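Local coordinates for hypothetical protein, IPT/TIG domain protein (Bacteroides ovatus, PDB 4HW6) that is of unknown function but is probably an auxiliary carbohydrate-binding protein, with an IPT/TIG domain joined to a six-bladed beta-propeller, at residues C71-P74 / S75-E79; K177-I181 / G182-D186. All coordinates share one frame; numbering follows the deposited sequence.

Interaction 1: residues C71-P74 / S75-E79; sequences CICP and SKAYE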
ATOM      1  N   CYS A  71      14.371 -16.163 -27.328  1.00 27.67           N
ATOM      2  CA  CYS A  71      14.201 -14.805 -26.838  1.00 29.18           C
ATOM      3  C   CYS A  71      14.339 -14.765 -25.312  1.00 30.59           C
ATOM      4  O   CYS A  71      14.489 -15.809 -24.658  1.00 30.40           O
ATOM      5  CB  CYS A  71      12.855 -14.228 -27.310  1.00 28.31           C
ATOM      6  SG  CYS A  71      11.440 -14.971 -26.485  1.00 28.00           S
ATOM      7  N   ILE A  72      14.356 -13.555 -24.771  1.00 29.80           N
ATOM      8  CA  ILE A  72      14.506 -13.331 -23.339  1.00 29.82           C
ATOM      9  C   ILE A  72      13.225 -12.727 -22.789  1.00 29.10           C
ATOM     10  O   ILE A  72      12.761 -11.668 -23.255  1.00 29.54           O
ATOM     11  CB  ILE A  72      15.696 -12.388 -23.059  1.00 32.86           C
ATOM     12  CG1 ILE A  72      16.998 -13.011 -23.567  1.00 35.12           C
ATOM     13  CG2 ILE A  72      15.828 -12.064 -21.572  1.00 33.39           C
ATOM     14  CD1 ILE A  72      18.193 -12.093 -23.380  1.00 40.44           C
ATOM     15  N   CYS A  73      12.642 -13.390 -21.797  1.00 29.66           N
ATOM     16  CA  CYS A  73      11.408 -12.915 -21.180  1.00 29.63           C
ATOM     17  C   CYS A  73      11.611 -11.537 -20.529  1.00 31.03           C
ATOM     18  O   CYS A  73      12.542 -11.355 -19.744  1.00 30.61           O
ATOM     19  CB  CYS A  73      10.939 -13.897 -20.102  1.00 32.73           C
ATOM     20  SG  CYS A  73       9.331 -13.452 -19.426  1.00 36.83           S
ATOM     21  N   PRO A  74      10.736 -10.569 -20.851  1.00 29.87           N
ATOM     22  CA  PRO A  74      10.831  -9.232 -20.279  1.00 32.68           C
ATOM     23  C   PRO A  74      10.167  -9.166 -18.905  1.00 33.07           C
ATOM     24  O   PRO A  74       9.439 -10.084 -18.529  1.00 34.13           O
ATOM     25  CB  PRO A  74      10.019  -8.397 -21.269  1.00 31.69           C
ATOM     26  CG  PRO A  74       8.930  -9.320 -21.674  1.00 30.34           C
ATOM     27  CD  PRO A  74       9.595 -10.671 -21.785  1.00 28.84           C
ATOM     28  N   SER A  75      10.382  -8.088 -18.169  1.00 35.61           N
ATOM     29  CA  SER A  75       9.611  -7.888 -16.949  1.00 38.29           C
ATOM     30  C   SER A  75       8.196  -7.470 -17.352  1.00 37.59           C
ATOM     31  O   SER A  75       7.955  -7.058 -18.494  1.00 36.40           O
ATOM     32  CB  SER A  75      10.272  -6.852 -16.028  1.00 44.52           C
ATOM     33  OG  SER A  75      10.476  -5.642 -16.713  1.00 49.72           O
ATOM     34  N   LYS A  76       7.271  -7.600 -16.411  1.00 40.11           N
ATOM     35  CA  LYS A  76       5.876  -7.185 -16.566  1.00 41.20           C
ATOM     36  C   LYS A  76       5.078  -8.010 -17.591  1.00 38.03           C
ATOM     37  O   LYS A  76       4.077  -7.532 -18.104  1.00 38.15           O
ATOM     38  CB  LYS A  76       5.763  -5.683 -16.899  1.00 43.97           C
ATOM     39  CG  LYS A  76       6.544  -4.749 -15.972  1.00 48.11           C
ATOM     40  CD  LYS A  76       6.139  -3.289 -16.181  1.00 51.89           C
ATOM     41  CE  LYS A  76       7.328  -2.378 -16.485  1.00 54.80           C
ATOM     42  NZ  LYS A  76       7.748  -2.394 -17.924  1.00 51.37           N
ATOM     43  N   ALA A  77       5.489  -9.254 -17.837  1.00 36.13           N
ATOM     44  CA  ALA A  77       4.827 -10.132 -18.813  1.00 33.51           C
ATOM     45  C   ALA A  77       3.567 -10.832 -18.276  1.00 35.55           C
ATOM     46  O   ALA A  77       3.209 -11.907 -18.749  1.00 36.72           O
ATOM     47  CB  ALA A  77       5.819 -11.170 -19.316  1.00 31.33           C
ATOM     48  N   TYR A  78       2.881 -10.205 -17.317  1.00 39.28           N
ATOM     49  CA  TYR A  78       1.756 -10.824 -16.602  1.00 41.55           C
ATOM     50  C   TYR A  78       0.687 -11.433 -17.511  1.00 42.84           C
ATOM     51  O   TYR A  78       0.244 -12.555 -17.270  1.00 44.76           O
ATOM     52  CB  TYR A  78       1.095  -9.820 -15.661  1.00 44.48           C
ATOM     53  CG  TYR A  78       2.075  -9.036 -14.820  1.00 45.23           C
ATOM     54  CD1 TYR A  78       2.759  -9.635 -13.767  1.00 45.69           C
ATOM     55  CD2 TYR A  78       2.325  -7.695 -15.084  1.00 45.21           C
ATOM     56  CE1 TYR A  78       3.663  -8.918 -13.000  1.00 46.30           C
ATOM     57  CE2 TYR A  78       3.223  -6.969 -14.323  1.00 46.10           C
ATOM     58  CZ  TYR A  78       3.896  -7.590 -13.288  1.00 46.68           C
ATOM     59  OH  TYR A  78       4.793  -6.871 -12.548  1.00 46.93           O
ATOM     60  N   GLU A  79       0.278 -10.712 -18.554  1.00 41.02           N
ATOM     61  CA  GLU A  79      -0.827 -11.179 -19.411  1.00 42.35           C
ATOM     62  C   GLU A  79      -0.432 -12.435 -20.180  1.00 39.43           C
ATOM     63  O   GLU A  79      -1.270 -13.260 -20.526  1.00 41.58           O
ATOM     64  CB  GLU A  79      -1.293 -10.075 -20.355  1.00 44.85           C
ATOM     65  CG  GLU A  79      -1.885  -8.880 -19.614  1.00 49.74           C
ATOM     66  CD  GLU A  79      -2.357  -7.763 -20.528  1.00 54.86           C
ATOM     67  OE1 GLU A  79      -2.132  -7.836 -21.757  1.00 59.68           O
ATOM     68  OE2 GLU A  79      -2.956  -6.798 -20.011  1.00 60.91           O
TER

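Interaction 2: residues K177-I181 / G182-D186; sequences KTTNI and GQCAD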
ATOM      1  N   LYS A 177       2.512  20.755   3.377  1.00 19.48           N
ATOM      2  CA  LYS A 177       1.245  21.424   3.645  1.00 20.83           C
ATOM      3  C   LYS A 177       1.333  22.221   4.953  1.00 21.26           C
ATOM      4  O   LYS A 177       1.613  21.667   6.002  1.00 20.55           O
ATOM      5  CB  LYS A 177       0.102  20.400   3.712  1.00 22.73           C
ATOM      6  CG  LYS A 177      -1.253  21.040   4.030  1.00 23.97           C
ATOM      7  CD  LYS A 177      -2.401  20.056   4.155  1.00 26.68           C
ATOM      8  CE  LYS A 177      -3.732  20.798   4.281  1.00 28.17           C
ATOM      9  NZ  LYS A 177      -4.000  21.717   3.114  1.00 29.17           N
ATOM     10  N   THR A 178       1.078  23.523   4.890  1.00 23.35           N
ATOM     11  CA  THR A 178       0.997  24.335   6.101  1.00 23.57           C
ATOM     12  C   THR A 178      -0.361  24.041   6.719  1.00 22.78           C
ATOM     13  O   THR A 178      -1.392  24.265   6.102  1.00 23.71           O
ATOM     14  CB  THR A 178       1.123  25.841   5.816  1.00 27.43           C
ATOM     15  OG1 THR A 178       2.352  26.099   5.117  1.00 26.59           O
ATOM     16  CG2 THR A 178       1.130  26.638   7.128  1.00 25.19           C
ATOM     17  N   THR A 179      -0.355  23.492   7.922  1.00 21.75           N
ATOM     18  CA  THR A 179      -1.587  23.167   8.639  1.00 19.50           C
ATOM     19  C   THR A 179      -1.849  24.122   9.794  1.00 20.25           C
ATOM     20  O   THR A 179      -2.986  24.263  10.211  1.00 21.42           O
ATOM     21  CB  THR A 179      -1.509  21.762   9.268  1.00 19.90           C
ATOM     22  OG1 THR A 179      -0.421  21.745  10.200  1.00 18.18           O
ATOM     23  CG2 THR A 179      -1.304  20.674   8.189  1.00 19.16           C
ATOM     24  N   ASN A 180      -0.790  24.720  10.344  1.00 21.18           N
ATOM     25  CA  ASN A 180      -0.851  25.461  11.604  1.00 21.97           C
ATOM     26  C   ASN A 180      -1.446  24.635  12.748  1.00 22.63           C
ATOM     27  O   ASN A 180      -2.090  25.162  13.668  1.00 21.92           O
ATOM     28  CB  ASN A 180      -1.595  26.795  11.436  1.00 25.09           C
ATOM     29  CG  ASN A 180      -0.829  27.786  10.586  1.00 28.23           C
ATOM     30  OD1 ASN A 180      -1.378  28.389   9.666  1.00 32.89           O
ATOM     31  ND2 ASN A 180       0.448  27.926  10.862  1.00 24.31           N
ATOM     32  N   ILE A 181      -1.207  23.331  12.679  1.00 18.54           N
ATOM     33  CA  ILE A 181      -1.572  22.402  13.722  1.00 19.09           C
ATOM     34  C   ILE A 181      -0.271  21.854  14.297  1.00 20.77           C
ATOM     35  O   ILE A 181       0.569  21.348  13.555  1.00 19.43           O
ATOM     36  CB  ILE A 181      -2.404  21.251  13.117  1.00 17.40           C
ATOM     37  CG1 ILE A 181      -3.747  21.771  12.596  1.00 18.02           C
ATOM     38  CG2 ILE A 181      -2.601  20.111  14.119  1.00 18.27           C
ATOM     39  CD1 ILE A 181      -4.541  20.764  11.771  1.00 18.23           C
ATOM     40  N   GLY A 182      -0.102  21.947  15.616  1.00 21.19           N
ATOM     41  CA  GLY A 182       1.154  21.569  16.263  1.00 20.07           C
ATOM     42  C   GLY A 182       1.480  20.100  16.294  1.00 18.68           C
ATOM     43  O   GLY A 182       2.650  19.734  16.268  1.00 18.19           O
ATOM     44  N   GLN A 183       0.468  19.242  16.360  1.00 17.58           N
ATOM     45  CA  GLN A 183       0.721  17.800  16.489  1.00 17.04           C
ATOM     46  C   GLN A 183      -0.320  16.997  15.740  1.00 18.65           C
ATOM     47  O   GLN A 183      -1.348  16.616  16.294  1.00 18.77           O
ATOM     48  CB  GLN A 183       0.825  17.383  17.950  1.00 17.69           C
ATOM     49  CG  GLN A 183       1.452  16.000  18.140  1.00 21.54           C
ATOM     50  CD  GLN A 183       1.981  15.804  19.555  1.00 30.29           C
ATOM     51  OE1 GLN A 183       1.244  15.925  20.543  1.00 34.83           O
ATOM     52  NE2 GLN A 183       3.255  15.518  19.661  1.00 34.75           N
ATOM     53  N   CYS A 184      -0.049  16.770  14.460  1.00 15.95           N
ATOM     54  CA  CYS A 184      -1.032  16.128  13.581  1.00 15.34           C
ATOM     55  C   CYS A 184      -0.974  14.626  13.778  1.00 15.27           C
ATOM     56  O   CYS A 184      -0.001  13.977  13.354  1.00 13.16           O
ATOM     57  CB  CYS A 184      -0.770  16.456  12.110  1.00 18.00           C
ATOM     58  SG  CYS A 184      -0.968  18.187  11.670  1.00 20.02           S
ATOM     59  N   ALA A 185      -2.004  14.073  14.423  1.00 14.84           N
ATOM     60  CA  ALA A 185      -1.986  12.661  14.844  1.00 14.79           C
ATOM     61  C   ALA A 185      -2.606  11.678  13.860  1.00 14.60           C
ATOM     62  O   ALA A 185      -2.304  10.490  13.909  1.00 15.78           O
ATOM     63  CB  ALA A 185      -2.673  12.525  16.203  1.00 15.52           C
ATOM     64  N   ASP A 186      -3.526  12.142  13.020  1.00 14.40           N
ATOM     65  CA  ASP A 186      -4.195  11.278  12.054  1.00 14.60           C
ATOM     66  C   ASP A 186      -4.845  12.141  10.962  1.00 13.73           C
ATOM     67  O   ASP A 186      -5.047  13.344  11.137  1.00 14.27           O
ATOM     68  CB  ASP A 186      -5.231  10.373  12.754  1.00 16.15           C
ATOM     69  CG  ASP A 186      -5.634   9.127  11.906  1.00 19.22           C
ATOM     70  OD1 ASP A 186      -4.970   8.838  10.860  1.00 17.51           O
ATOM     71  OD2 ASP A 186      -6.588   8.399  12.320  1.00 20.44           O
TER

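Interaction 1: residues C71-P74 / S75-E79
The methyl group of Ala77 lies over one face of the Pro74 ring, the face on which the ring's own carbonyl carbon also sits. CG is puckered toward that face, so it comes nearest, with Pro74 CG 4.3 Å from Ala77 CB. Pro74 O is folded over that same face and buried by the contact, and the methyl touches it too, Ala77 CB to Pro74 O being 3.9 Å. Cys73 adds a third wall: its sulfur is anti to the backbone N (chi1 -174°) and reaches forward along the chain, which puts Cys73 SG 4.2 Å from Ala77 CB. The turn is made at Lys76, whose positive phi (67°) swings the chain round and brings the alanine back against the proline. Alanine suits this buried spot because a single methyl fits among ring, carbonyl and sulfur, while proline stiffens the exit from strand 68-72. Around the turn, Pro74 also packs on Tyr57 and Ala59 of strand 57-64, and Ala77 is flanked by Ile54 of strand 50-54 and Tyr105 of strand 104-105, so the loop leading to strand 82-87 is tucked against the end of the IPT/TIG sheet.

Interaction 2: residues K177-I181 / G182-D186
Thr179 to Ile181 form an ST turn, with Asn180 in the left-handed region (phi 54°), and past Gly182 and Gln183 the chain straightens into strand 184-189. The threonine hydroxyl oxygen closes the turn: Ile181 N donates to Thr179 OG1 at 3.0 Å, with an angle of 158° at the hydrogen. It can do so because the first torsion of Thr179 (chi1 61°) sets OG1 between the backbone N and the carbonyl carbon, turned toward the amide two residues on. Asparagine suits the middle of such a turn, as it tolerates positive phi better than most residues.

The turn carries Ile181 up to Cys184, three residues later. The methyl branch of the isoleucine does the touching, its CG2 lying 3.5 Å from Cys184 SG, while Ile181 CB stands 3.7 Å from the same sulfur. The small, weakly polar thiol of buried Cys184 fits against that methyl. Thr179 OG1 approaches Cys184 SG at 3.9 Å, so hydroxyl and methyl both border the thiol. A valine in place of Thr179 would probably leave the Ile181 amide without its acceptor and the turn freer to shift, loosening the hold of the isoleucine on the cysteine.

Outside the turn, Arg221 holds the Thr179 carbonyl, and the side chain of Asp199 accepts from the backbone N-H of Gln183. Ile181, branched and apolar, suits its buried place against Val197 of strand 195-199 and Tyr210 and Phe212 of strand 207-212, and the whole connection runs from strand 173-177, in one sheet of the propeller, to strand 184-189, the first strand of the next.

Overall arrangement
Interaction 1 comes first along the chain and interaction 2 follows about a hundred residues later; their centres are 45 Å apart, their nearest atoms about 30 Å apart, and they lie on opposite sides of the chain's centre. They share no sheet. Residues 71-79 belong to the IPT/TIG domain, of the E-set clan, where they leave strand 68-72, whereas residues 177-186 join two successive sheets of the beta-propeller. Each is therefore a local turn beside a strand, one in each domain. Interaction 1 probably lies nearer the junction: Ala77 touches Tyr105, Tyr78 packs on Tyr105 and Tyr107 just before the propeller's first strand, 109-115, and Ser75 makes a weak hydrogen bond to Glu433.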